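Local structure of transcriptional regulator, MarR family (Bacillus cereus, 4XRF) at residues T2-D5 with K6-A9; F36-L39 with K40-H44; M57-K60 with P61-T65; V66-D69 with R70-Q74. The protein probably binds DNA as a winged helix-turn-helix transcription factor of the MarR family and regulates gene expression. All coordinates share one frame; numbering follows the deposited sequence. Where two conformers were deposited one is given.

Interaction 1 opens helix 4-29, far out on the chain, its centre about 33 Å from that of interaction 2 and about 35 Å from that of interaction 4. It holds Gln8 of the isoquinoline pocket and touches the second subunit, as interactions 2 and 3 do. Interactions 2, 3 and 4 form one cluster in the winged helix-turn-helix region, with centres 13 to 15 Å apart. Ile38 of interaction 2 joins them: its CD1 lies 4.1 Å from Ile64 CD1 of interaction 3 and 3.6 Å from Met67 SD of interaction 4. Interactions 3 and 4 adjoin along helix 61-73, and the side chain of Val66 is about 10 Å from a bound lauric acid.

Interaction 1 (T2-D5 with K6-A9); sequences THID and KIQA. With ISQ (isoquinoline), chain E; PO4 (phosphate ion), chain C; SO4 (sulfate ion), chain K.
Three backbone bonds, Ile7 N to His3 O, Gln8 N to Ile4 O and Ala9 N to Asp5 O, start helix 4-29, with His3 as its N-cap. The first is 2.9 Å from Ile7 N to His3 O and nearly straight, at 168°. Ile7 CG1 also lies 3.1 Å from His3 O, while the methyl ends Ile4 CD1 and Ile7 CD1 meet at 4.3 Å. Gln8, one turn beyond Ile4, belongs to the isoquinoline pocket. At the start of the helix a phosphate ion, probably from the crystallisation liquor, takes three backbone N-H groups on separate oxygens: His3 N reaches O3 at 2.6 Å, Lys6 N reaches O2 at 2.8 Å, and Asp5 N reaches O4 at a longer 3.2 Å. Lys40 of the second subunit binds the same ion and also forms a salt bridge to Asp5 OD2, and Arg108 of that subunit pairs with Asp5 OD1. With CG anti to the backbone N (chi1 -165°) and the chain extended beyond it, Lys6 carries NZ away from the helix to a sulfate, 2.9 Å from its O4; Lys56 O of the second subunit also accepts from NZ. The N-H groups at the helix start thus probably favour an anion, while Asp5 is probably stabilised as a carboxylate by Lys40 and Arg108 of the second subunit.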
loop_
_atom_site.group_PDB
_atom_site.type_symbol
_atom_site.label_atom_id
_atom_site.label_comp_id
_atom_site.label_asym_id
_atom_site.label_seq_id
_atom_site.Cartn_x
_atom_site.Cartn_y
_atom_site.Cartn_z
ATOM N N THR A 2 23.257 10.830 9.438
ATOM C CA THR A 2 23.047 10.281 10.791
ATOM C C THR A 2 21.569 10.266 11.182
ATOM O O THR A 2 20.873 11.254 10.998
ATOM C CB THR A 2 23.851 11.053 11.867
ATOM O OG1 THR A 2 25.240 11.032 11.539
ATOM C CG2 THR A 2 23.687 10.422 13.240
ATOM N N HIS A 3 21.114 9.134 11.723
ATOM C CA HIS A 3 19.731 8.926 12.201
ATOM C C HIS A 3 18.743 8.529 11.101
ATOM O O HIS A 3 17.611 8.133 11.402
ATOM C CB HIS A 3 19.195 10.131 13.004
ATOM C CG HIS A 3 20.059 10.520 14.169
ATOM N ND1 HIS A 3 20.417 9.637 15.166
ATOM C CD2 HIS A 3 20.630 11.706 14.496
ATOM C CE1 HIS A 3 21.175 10.257 16.055
ATOM N NE2 HIS A 3 21.322 11.512 15.670
ATOM N N ILE A 4 19.182 8.599 9.845
ATOM C CA ILE A 4 18.304 8.347 8.691
ATOM C C ILE A 4 17.756 6.913 8.646
ATOM O O ILE A 4 16.557 6.714 8.462
ATOM C CB ILE A 4 18.971 8.730 7.345
ATOM C CG1 ILE A 4 19.105 10.251 7.225
ATOM C CG2 ILE A 4 18.147 8.265 6.150
ATOM C CD1 ILE A 4 18.025 10.999 7.979
ATOM N N ASP A 5 18.627 5.932 8.826
ATOM C CA ASP A 5 18.218 4.535 8.747
ATOM C C ASP A 5 17.320 4.156 9.936
ATOM O O ASP A 5 16.355 3.405 9.780
ATOM C CB ASP A 5 19.439 3.611 8.595
ATOM C CG ASP A 5 20.267 3.925 7.320
ATOM O OD1 ASP A 5 19.690 4.162 6.228
ATOM O OD2 ASP A 5 21.514 3.934 7.403
ATOM N N LYS A 6 17.614 4.698 11.114
ATOM C CA LYS A 6 16.745 4.461 12.256
ATOM C C LYS A 6 15.378 5.120 12.073
ATOM O O LYS A 6 14.356 4.474 12.258
ATOM C CB LYS A 6 17.389 4.882 13.582
ATOM C CG LYS A 6 16.643 4.299 14.778
ATOM C CD LYS A 6 17.454 4.349 16.069
ATOM C CE LYS A 6 16.746 3.518 17.133
ATOM N NZ LYS A 6 17.610 3.082 18.279
ATOM N N ILE A 7 15.362 6.389 11.675
ATOM C CA ILE A 7 14.102 7.064 11.345
ATOM C C ILE A 7 13.261 6.268 10.321
ATOM O O ILE A 7 12.052 6.093 10.518
ATOM C CB ILE A 7 14.326 8.495 10.811
ATOM C CG1 ILE A 7 14.863 9.412 11.924
ATOM C CG2 ILE A 7 13.024 9.035 10.230
ATOM C CD1 ILE A 7 15.371 10.758 11.415
ATOM N N GLN A 8 13.890 5.790 9.243
ATOM C CA GLN A 8 13.159 5.023 8.233
ATOM C C GLN A 8 12.639 3.705 8.801
ATOM O O GLN A 8 11.558 3.279 8.434
ATOM C CB GLN A 8 14.001 4.761 6.979
ATOM C CG GLN A 8 14.342 5.997 6.171
ATOM C CD GLN A 8 13.192 6.981 6.076
ATOM O OE1 GLN A 8 12.164 6.711 5.445
ATOM N NE2 GLN A 8 13.371 8.144 6.688
ATOM N N ALA A 9 13.403 3.069 9.693
ATOM C CA ALA A 9 12.971 1.807 10.294
ATOM C C ALA A 9 11.685 2.038 11.095
ATOM O O ALA A 9 10.710 1.282 10.958
ATOM C CB ALA A 9 14.057 1.214 11.188
HETATM C C1 ISQ E . 8.613 8.121 6.170
HETATM N N2 ISQ E . 9.926 8.327 6.414
HETATM C C3 ISQ E . 10.378 9.413 7.081
HETATM C C4 ISQ E . 9.513 10.407 7.551
HETATM C C4A ISQ E . 8.146 10.260 7.336
HETATM C C5 ISQ E . 7.225 11.204 7.770
HETATM C C6 ISQ E . 5.865 10.995 7.522
HETATM C C7 ISQ E . 5.411 9.862 6.841
HETATM C C8 ISQ E . 6.301 8.888 6.380
HETATM C C8A ISQ E . 7.668 9.052 6.610
HETATM P P PO4 C . 21.501 5.692 11.475
HETATM O O1 PO4 C . 22.011 4.382 12.019
HETATM O O2 PO4 C . 20.056 5.870 11.857
HETATM O O3 PO4 C . 22.355 6.816 12.036
HETATM O O4 PO4 C . 21.606 5.659 9.971
HETATM S S SO4 K . 21.401 1.925 18.291
HETATM O O1 SO4 K . 20.967 2.097 19.708
HETATM O O2 SO4 K . 22.148 0.644 18.174
HETATM O O3 SO4 K . 22.312 3.027 17.890
HETATM O O4 SO4 K . 20.164 1.900 17.458
#

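Interaction 2 (F36-L39 with K40-H44); sequences FYIL and KILDH. With PO4 (phosphate ion), chain B; SO4 (sulfate ion), chain D.
Lys40 NZ, at the end of a chain that crosses the Phe36 ring, is gripped by a phosphate, through O4 at 3.0 Å and weakly through O1, and by Asp5 of the second subunit in a salt bridge. Lys40 CD makes a CH-pi contact over one face of that ring, 4.0 Å from the Phe36 centroid and offset toward the rim. The bend beyond CD (chi3 76°) turns CE and NZ off the ring toward the phosphate, whose O1 also lies at the Tyr37 edge, 3.3 Å from CE1. Tyr37 OH donates to O4 of a sulfate at a suspiciously short 2.5 Å; Lys6 of the second subunit and Lys56 bind the same ion. Ile41 CD1 approaches the Tyr37 ring obliquely, 3.5 Å from CE2. Ile38 and Leu42 lie side by side, CG2 to CD1 at 4.0 Å, within helix 33-45, whose backbone bonds run from Lys40 N to Phe36 O through Asp43 N to Leu39 O. Leu39 and Leu42 pack on strand 89-93, and Phe36 on helix 95-106. The helix therefore joins an apolar side in the domain core to an anion-binding patch of lysines and Tyr37 at the subunit interface, occupied here by ions probably from the crystallisation liquor.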
loop_
_atom_site.group_PDB
_atom_site.type_symbol
_atom_site.label_atom_id
_atom_site.label_comp_id
_atom_site.label_asym_id
_atom_site.label_seq_id
_atom_site.Cartn_x
_atom_site.Cartn_y
_atom_site.Cartn_z
ATOM N N PHE A 36 -9.857 15.729 3.846
ATOM C CA PHE A 36 -10.524 16.096 5.089
ATOM C C PHE A 36 -9.983 17.435 5.591
ATOM O O PHE A 36 -10.758 18.320 5.939
ATOM C CB PHE A 36 -10.364 14.997 6.161
ATOM C CG PHE A 36 -10.967 15.350 7.502
ATOM C CD1 PHE A 36 -12.263 15.860 7.605
ATOM C CD2 PHE A 36 -10.265 15.098 8.676
ATOM C CE1 PHE A 36 -12.817 16.167 8.839
ATOM C CE2 PHE A 36 -10.833 15.378 9.925
ATOM C CZ PHE A 36 -12.106 15.934 9.999
ATOM N N TYR A 37 -8.659 17.574 5.621
ATOM C CA TYR A 37 -8.041 18.816 6.077
ATOM C C TYR A 37 -8.409 19.999 5.196
ATOM O O TYR A 37 -8.677 21.079 5.702
ATOM C CB TYR A 37 -6.515 18.723 6.213
ATOM C CG TYR A 37 -6.039 19.834 7.104
ATOM C CD1 TYR A 37 -6.307 19.806 8.473
ATOM C CD2 TYR A 37 -5.400 20.934 6.590
ATOM C CE1 TYR A 37 -5.917 20.855 9.299
ATOM C CE2 TYR A 37 -5.001 21.972 7.409
ATOM C CZ TYR A 37 -5.268 21.920 8.758
ATOM O OH TYR A 37 -4.870 22.957 9.571
ATOM N N ILE A 38 -8.435 19.798 3.885
ATOM C CA ILE A 38 -8.961 20.830 2.991
ATOM C C ILE A 38 -10.359 21.302 3.405
ATOM O O ILE A 38 -10.590 22.507 3.552
ATOM C CB ILE A 38 -8.906 20.413 1.502
ATOM C CG1 ILE A 38 -7.441 20.443 1.019
ATOM C CG2 ILE A 38 -9.709 21.388 0.623
ATOM C CD1 ILE A 38 -7.180 19.655 -0.259
ATOM N N LEU A 39 -11.289 20.368 3.576
ATOM C CA LEU A 39 -12.640 20.711 4.005
ATOM C C LEU A 39 -12.668 21.452 5.356
ATOM O O LEU A 39 -13.483 22.367 5.532
ATOM C CB LEU A 39 -13.545 19.458 4.077
ATOM C CG LEU A 39 -13.794 18.688 2.764
ATOM C CD1 LEU A 39 -14.783 17.554 3.002
ATOM C CD2 LEU A 39 -14.304 19.603 1.655
ATOM N N LYS A 40 -11.799 21.060 6.292
ATOM C CA LYS A 40 -11.702 21.772 7.569
ATOM C C LYS A 40 -11.243 23.216 7.394
ATOM O O LYS A 40 -11.767 24.103 8.062
ATOM C CB LYS A 40 -10.772 21.078 8.563
ATOM C CG LYS A 40 -11.286 19.762 9.085
ATOM C CD LYS A 40 -10.360 19.204 10.166
ATOM C CE LYS A 40 -10.521 19.914 11.507
ATOM N NZ LYS A 40 -9.728 19.212 12.573
ATOM N N ILE A 41 -10.266 23.450 6.513
ATOM C CA ILE A 41 -9.822 24.823 6.210
ATOM C C ILE A 41 -10.988 25.672 5.684
ATOM O O ILE A 41 -11.206 26.790 6.147
ATOM C CB ILE A 41 -8.648 24.857 5.205
ATOM C CG1 ILE A 41 -7.434 24.113 5.779
ATOM C CG2 ILE A 41 -8.286 26.302 4.844
ATOM C CD1 ILE A 41 -6.286 23.976 4.795
ATOM N N LEU A 42 -11.738 25.125 4.731
ATOM C CA LEU A 42 -12.858 25.832 4.099
ATOM C C LEU A 42 -14.031 26.015 5.056
ATOM O O LEU A 42 -14.776 26.984 4.938
ATOM C CB LEU A 42 -13.320 25.094 2.837
ATOM C CG LEU A 42 -12.261 24.997 1.741
ATOM C CD1 LEU A 42 -12.717 24.039 0.659
ATOM C CD2 LEU A 42 -11.959 26.365 1.159
ATOM N N ASP A 43 -14.197 25.071 5.987
ATOM C CA ASP A 43 -15.186 25.207 7.052
ATOM C C ASP A 43 -14.797 26.333 8.009
ATOM O O ASP A 43 -15.659 27.071 8.485
ATOM C CB ASP A 43 -15.320 23.912 7.839
ATOM C CG ASP A 43 -16.576 23.874 8.702
ATOM O OD1 ASP A 43 -17.533 24.626 8.428
ATOM O OD2 ASP A 43 -16.614 23.068 9.657
ATOM N N HIS A 44 -13.502 26.455 8.287
ATOM C CA HIS A 44 -13.017 27.422 9.251
ATOM C C HIS A 44 -13.043 28.834 8.653
ATOM O O HIS A 44 -13.685 29.723 9.210
ATOM C CB HIS A 44 -11.627 27.015 9.757
ATOM C CG HIS A 44 -11.015 27.971 10.739
ATOM N ND1 HIS A 44 -9.704 27.861 11.157
ATOM C CD2 HIS A 44 -11.519 29.060 11.370
ATOM C CE1 HIS A 44 -9.430 28.837 12.005
ATOM N NE2 HIS A 44 -10.514 29.581 12.149
HETATM P P PO4 B . -6.089 20.222 13.429
HETATM O O1 PO4 B . -6.852 21.107 12.477
HETATM O O2 PO4 B . -4.809 19.768 12.783
HETATM O O3 PO4 B . -5.810 21.005 14.701
HETATM O O4 PO4 B . -6.934 19.011 13.739
HETATM S S SO4 D . -4.567 26.381 8.913
HETATM O O1 SO4 D . -3.466 27.330 8.573
HETATM O O2 SO4 D . -5.809 26.828 8.229
HETATM O O3 SO4 D . -4.820 26.385 10.376
HETATM O O4 SO4 D . -4.145 25.035 8.428
#

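Interaction 3 (M57-K60 with P61-T65); sequences MYVK and PSAIT
Ile64 CD1 reaches back to two side chains of the turn in the helix-turn-helix, the segment between helix 50-57 and helix 61-73. Met57 and Ile64 cross at about a right angle, with Met57 CG 3.6 Å from Ile64 CD1. Val59 and Ile64 are also crossed nearly perpendicularly, and there the contact runs from Val59 CG2 to Ile64 CD1 at 3.8 Å. One methyl end is therefore shared by the last turn of the first helix and by the turn itself. The Val59 rotamer that makes this meeting has CG1 anti to the carbonyl carbon (chi1 -58°), which puts CG2 between backbone N and carbonyl carbon and against Ile64 CD1; Val59 CB also meets Ala63 CB at 3.9 Å. Met57 bends at chi2 and chi3, and its side chain packs on Tyr37 and Ile38 of helix 33-45, so that Met57, Val59 and Ile64 are buried in the hydrophobic core of the DNA-binding domain. Tyr58 leaves the first helix with positive phi (66°) in a Schellman motif and lies against helix 121-139. Lys60 then takes the N-cap position ahead of Pro61. Its side chain leads away to Gly140, to whose carbonyl oxygen NZ is hydrogen-bonded. Its own carbonyl starts the new helix: Lys60 O accepts from Ile64 N at 3.3 Å in the carbonyl plane, and, weakly, from Ala63 N at 3.0 Å.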
loop_
_atom_site.group_PDB
_atom_site.type_symbol
_atom_site.label_atom_id
_atom_site.label_comp_id
_atom_site.label_asym_id
_atom_site.label_seq_id
_atom_site.Cartn_x
_atom_site.Cartn_y
_atom_site.Cartn_z
ATOM N N MET A 57 -1.259 23.727 2.806
ATOM C CA MET A 57 -0.932 22.270 2.702
ATOM C C MET A 57 0.553 22.030 2.383
ATOM O O MET A 57 1.012 20.880 2.329
ATOM C CB MET A 57 -1.764 21.579 1.605
ATOM C CG MET A 57 -3.280 21.720 1.679
ATOM S SD MET A 57 -4.039 20.878 3.074
ATOM C CE MET A 57 -3.741 19.147 2.722
ATOM N N TYR A 58 1.279 23.122 2.112
ATOM C CA TYR A 58 2.704 23.066 1.788
ATOM C C TYR A 58 3.008 22.348 0.469
ATOM O O TYR A 58 4.097 21.799 0.279
ATOM C CB TYR A 58 3.511 22.502 2.975
ATOM C CG TYR A 58 3.435 23.425 4.171
ATOM C CD1 TYR A 58 2.406 23.304 5.103
ATOM C CD2 TYR A 58 4.355 24.469 4.333
ATOM C CE1 TYR A 58 2.313 24.170 6.182
ATOM C CE2 TYR A 58 4.275 25.334 5.413
ATOM C CZ TYR A 58 3.247 25.167 6.338
ATOM O OH TYR A 58 3.152 26.018 7.416
ATOM N N VAL A 59 2.039 22.384 -0.442
ATOM C CA VAL A 59 2.161 21.770 -1.768
ATOM C C VAL A 59 2.095 22.812 -2.900
ATOM O O VAL A 59 1.717 23.968 -2.673
ATOM C CB VAL A 59 1.064 20.697 -1.995
ATOM C CG1 VAL A 59 1.131 19.614 -0.920
ATOM C CG2 VAL A 59 -0.322 21.341 -2.046
ATOM N N LYS A 60 2.469 22.398 -4.113
ATOM C CA LYS A 60 2.346 23.242 -5.317
ATOM C C LYS A 60 0.866 23.485 -5.670
ATOM O O LYS A 60 0.028 22.632 -5.380
ATOM C CB LYS A 60 3.013 22.544 -6.513
ATOM C CG LYS A 60 4.521 22.387 -6.448
ATOM C CD LYS A 60 5.212 23.718 -6.659
ATOM C CE LYS A 60 6.684 23.537 -7.000
ATOM N NZ LYS A 60 7.412 24.839 -6.968
ATOM N N PRO A 61 0.543 24.641 -6.300
ATOM C CA PRO A 61 -0.799 24.857 -6.866
ATOM C C PRO A 61 -1.336 23.664 -7.685
ATOM O O PRO A 61 -2.488 23.256 -7.495
ATOM C CB PRO A 61 -0.601 26.078 -7.766
ATOM C CG PRO A 61 0.493 26.855 -7.104
ATOM C CD PRO A 61 1.381 25.858 -6.401
ATOM N N SER A 62 -0.502 23.109 -8.563
ATOM C CA SER A 62 -0.861 21.959 -9.407
ATOM C C SER A 62 -1.291 20.722 -8.621
ATOM O O SER A 62 -2.086 19.918 -9.111
ATOM C CB SER A 62 0.316 21.582 -10.318
ATOM O OG SER A 62 1.175 20.655 -9.659
ATOM N N ALA A 63 -0.749 20.558 -7.415
ATOM C CA ALA A 63 -1.112 19.451 -6.552
ATOM C C ALA A 63 -2.494 19.689 -5.949
ATOM O O ALA A 63 -3.303 18.769 -5.839
ATOM C CB ALA A 63 -0.067 19.257 -5.465
ATOM N N ILE A 64 -2.777 20.935 -5.579
ATOM C CA ILE A 64 -4.078 21.254 -4.995
ATOM C C ILE A 64 -5.186 21.131 -6.050
ATOM O O ILE A 64 -6.307 20.713 -5.734
ATOM C CB ILE A 64 -4.066 22.629 -4.281
ATOM C CG1 ILE A 64 -4.799 22.563 -2.946
ATOM C CG2 ILE A 64 -4.709 23.700 -5.118
ATOM C CD1 ILE A 64 -4.080 21.795 -1.862
ATOM N N THR A 65 -4.842 21.433 -7.304
ATOM C CA THR A 65 -5.769 21.328 -8.436
ATOM C C THR A 65 -6.351 19.919 -8.538
ATOM O O THR A 65 -7.566 19.764 -8.626
ATOM C CB THR A 65 -5.119 21.761 -9.766
ATOM O OG1 THR A 65 -4.855 23.162 -9.713
ATOM C CG2 THR A 65 -6.049 21.505 -10.967
#

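Interaction 4 (V66-D69 with R70-Q74); sequences VMID and RLIDQ
Charged and polar contacts come first: Asp69 CB stands over one face of the Arg70 guanidinium, 3.7 Å from NH2, and Val66 CG1 lies 3.7 Å from Arg70 NH1. Bends at chi2 (-71°) and chi3 (80°) fold the arginine back along its helix to this place. Arg70 also grips Asp73 side-on, with two nitrogens on the single oxygen OD2; both bonds belong to the salt bridge, NE at 2.9 Å and NH2 at 3.2 Å to OD2. OD2 lies in the guanidinium plane, so two donors fix the rotation of that flat group. A water bridges Arg70 and Asp69, accepting from Arg70 NH1 at 3.0 Å and donating to Asp69 OD2, while Asp69 OD1 is held by Arg79 of strand 77-81.

Among apolar contacts, Ile68 CG2 touches Ile72 CD1 at 3.8 Å; both side chains pack against Arg79, and Leu71 packs on Val77 and on Gln35 and Ile38 of helix 33-45. Backbone bonds link Arg70 N to Val66 O, Leu71 N to Met67 O, Ile72 N to Ile68 O and Asp73 N to Asp69 O, the last nearly straight at 169°. This is the second helix of a helix-turn-helix followed by the wing strand 77-81, consistent with the recognition helix of a MarR-type winged helix domain.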
loop_
_atom_site.group_PDB
_atom_site.type_symbol
_atom_site.label_atom_id
_atom_site.label_comp_id
_atom_site.label_asym_id
_atom_site.label_seq_id
_atom_site.Cartn_x
_atom_site.Cartn_y
_atom_site.Cartn_z
ATOM N N VAL A 66 -5.494 18.903 -8.498
ATOM C CA VAL A 66 -5.958 17.504 -8.532
ATOM C C VAL A 66 -6.860 17.180 -7.339
ATOM O O VAL A 66 -7.915 16.558 -7.509
ATOM C CB VAL A 66 -4.788 16.489 -8.656
ATOM C CG1 VAL A 66 -5.307 15.057 -8.825
ATOM C CG2 VAL A 66 -3.910 16.851 -9.851
ATOM N N MET A 67 -6.456 17.614 -6.143
ATOM C CA MET A 67 -7.238 17.366 -4.923
ATOM C C MET A 67 -8.631 17.954 -5.059
ATOM O O MET A 67 -9.648 17.287 -4.811
ATOM C CB MET A 67 -6.536 17.947 -3.685
ATOM C CG MET A 67 -5.617 16.959 -2.979
ATOM S SD MET A 67 -4.503 17.653 -1.713
ATOM C CE MET A 67 -3.040 17.992 -2.689
ATOM N N ILE A 68 -8.670 19.210 -5.466
ATOM C CA ILE A 68 -9.923 19.907 -5.668
ATOM C C ILE A 68 -10.799 19.268 -6.758
ATOM O O ILE A 68 -12.010 19.126 -6.554
ATOM C CB ILE A 68 -9.682 21.415 -5.923
ATOM C CG1 ILE A 68 -9.166 22.058 -4.622
ATOM C CG2 ILE A 68 -10.953 22.078 -6.428
ATOM C CD1 ILE A 68 -8.344 23.304 -4.883
ATOM N N ASP A 69 -10.202 18.865 -7.883
ATOM C CA ASP A 69 -10.941 18.087 -8.890
ATOM C C ASP A 69 -11.650 16.869 -8.253
ATOM O O ASP A 69 -12.783 16.567 -8.595
ATOM C CB ASP A 69 -10.022 17.566 -9.994
ATOM C CG ASP A 69 -9.535 18.639 -10.917
ATOM O OD1 ASP A 69 -10.117 19.756 -10.932
ATOM O OD2 ASP A 69 -8.555 18.359 -11.653
ATOM N N ARG A 70 -10.982 16.175 -7.334
ATOM C CA ARG A 70 -11.596 14.991 -6.691
ATOM C C ARG A 70 -12.739 15.365 -5.735
ATOM O O ARG A 70 -13.747 14.656 -5.663
ATOM C CB ARG A 70 -10.552 14.107 -5.980
ATOM C CG ARG A 70 -9.409 13.610 -6.861
ATOM C CD ARG A 70 -9.834 12.561 -7.877
ATOM N NE ARG A 70 -10.485 13.107 -9.073
ATOM C CZ ARG A 70 -9.854 13.635 -10.129
ATOM N NH1 ARG A 70 -8.525 13.712 -10.160
ATOM N NH2 ARG A 70 -10.550 14.104 -11.163
ATOM N N LEU A 71 -12.578 16.475 -5.016
ATOM C CA LEU A 71 -13.610 16.986 -4.106
ATOM C C LEU A 71 -14.826 17.509 -4.881
ATOM O O LEU A 71 -15.945 17.467 -4.366
ATOM C CB LEU A 71 -13.041 18.096 -3.211
ATOM C CG LEU A 71 -12.581 17.892 -1.752
ATOM C CD1 LEU A 71 -12.688 16.468 -1.223
ATOM C CD2 LEU A 71 -11.214 18.501 -1.489
ATOM N N ILE A 72 -14.590 18.003 -6.098
ATOM C CA ILE A 72 -15.658 18.382 -7.049
ATOM C C ILE A 72 -16.432 17.137 -7.521
ATOM O O ILE A 72 -17.660 17.123 -7.458
ATOM C CB ILE A 72 -15.104 19.225 -8.233
ATOM C CG1 ILE A 72 -14.639 20.592 -7.730
ATOM C CG2 ILE A 72 -16.140 19.400 -9.360
ATOM C CD1 ILE A 72 -13.879 21.409 -8.770
ATOM N N ASP A 73 -15.728 16.076 -7.930
ATOM C CA ASP A 73 -16.378 14.771 -8.221
ATOM C C ASP A 73 -17.318 14.307 -7.087
ATOM O O ASP A 73 -18.429 13.847 -7.361
ATOM C CB ASP A 73 -15.352 13.656 -8.485
ATOM C CG ASP A 73 -14.486 13.907 -9.705
ATOM O OD1 ASP A 73 -14.926 14.611 -10.650
ATOM O OD2 ASP A 73 -13.332 13.414 -9.716
ATOM N N GLN A 74 -16.869 14.421 -5.829
ATOM C CA GLN A 74 -17.719 14.060 -4.674
ATOM C C GLN A 74 -18.735 15.161 -4.351
ATOM O O GLN A 74 -19.561 14.985 -3.458
ATOM C CB GLN A 74 -16.885 13.755 -3.413
ATOM C CG GLN A 74 -15.971 12.545 -3.483
ATOM C CD GLN A 74 -15.665 11.983 -2.102
ATOM O OE1 GLN A 74 -16.577 11.733 -1.301
ATOM N NE2 GLN A 74 -14.384 11.765 -1.819
HETATM O O HOH W 1 -7.588 15.395 -12.452
#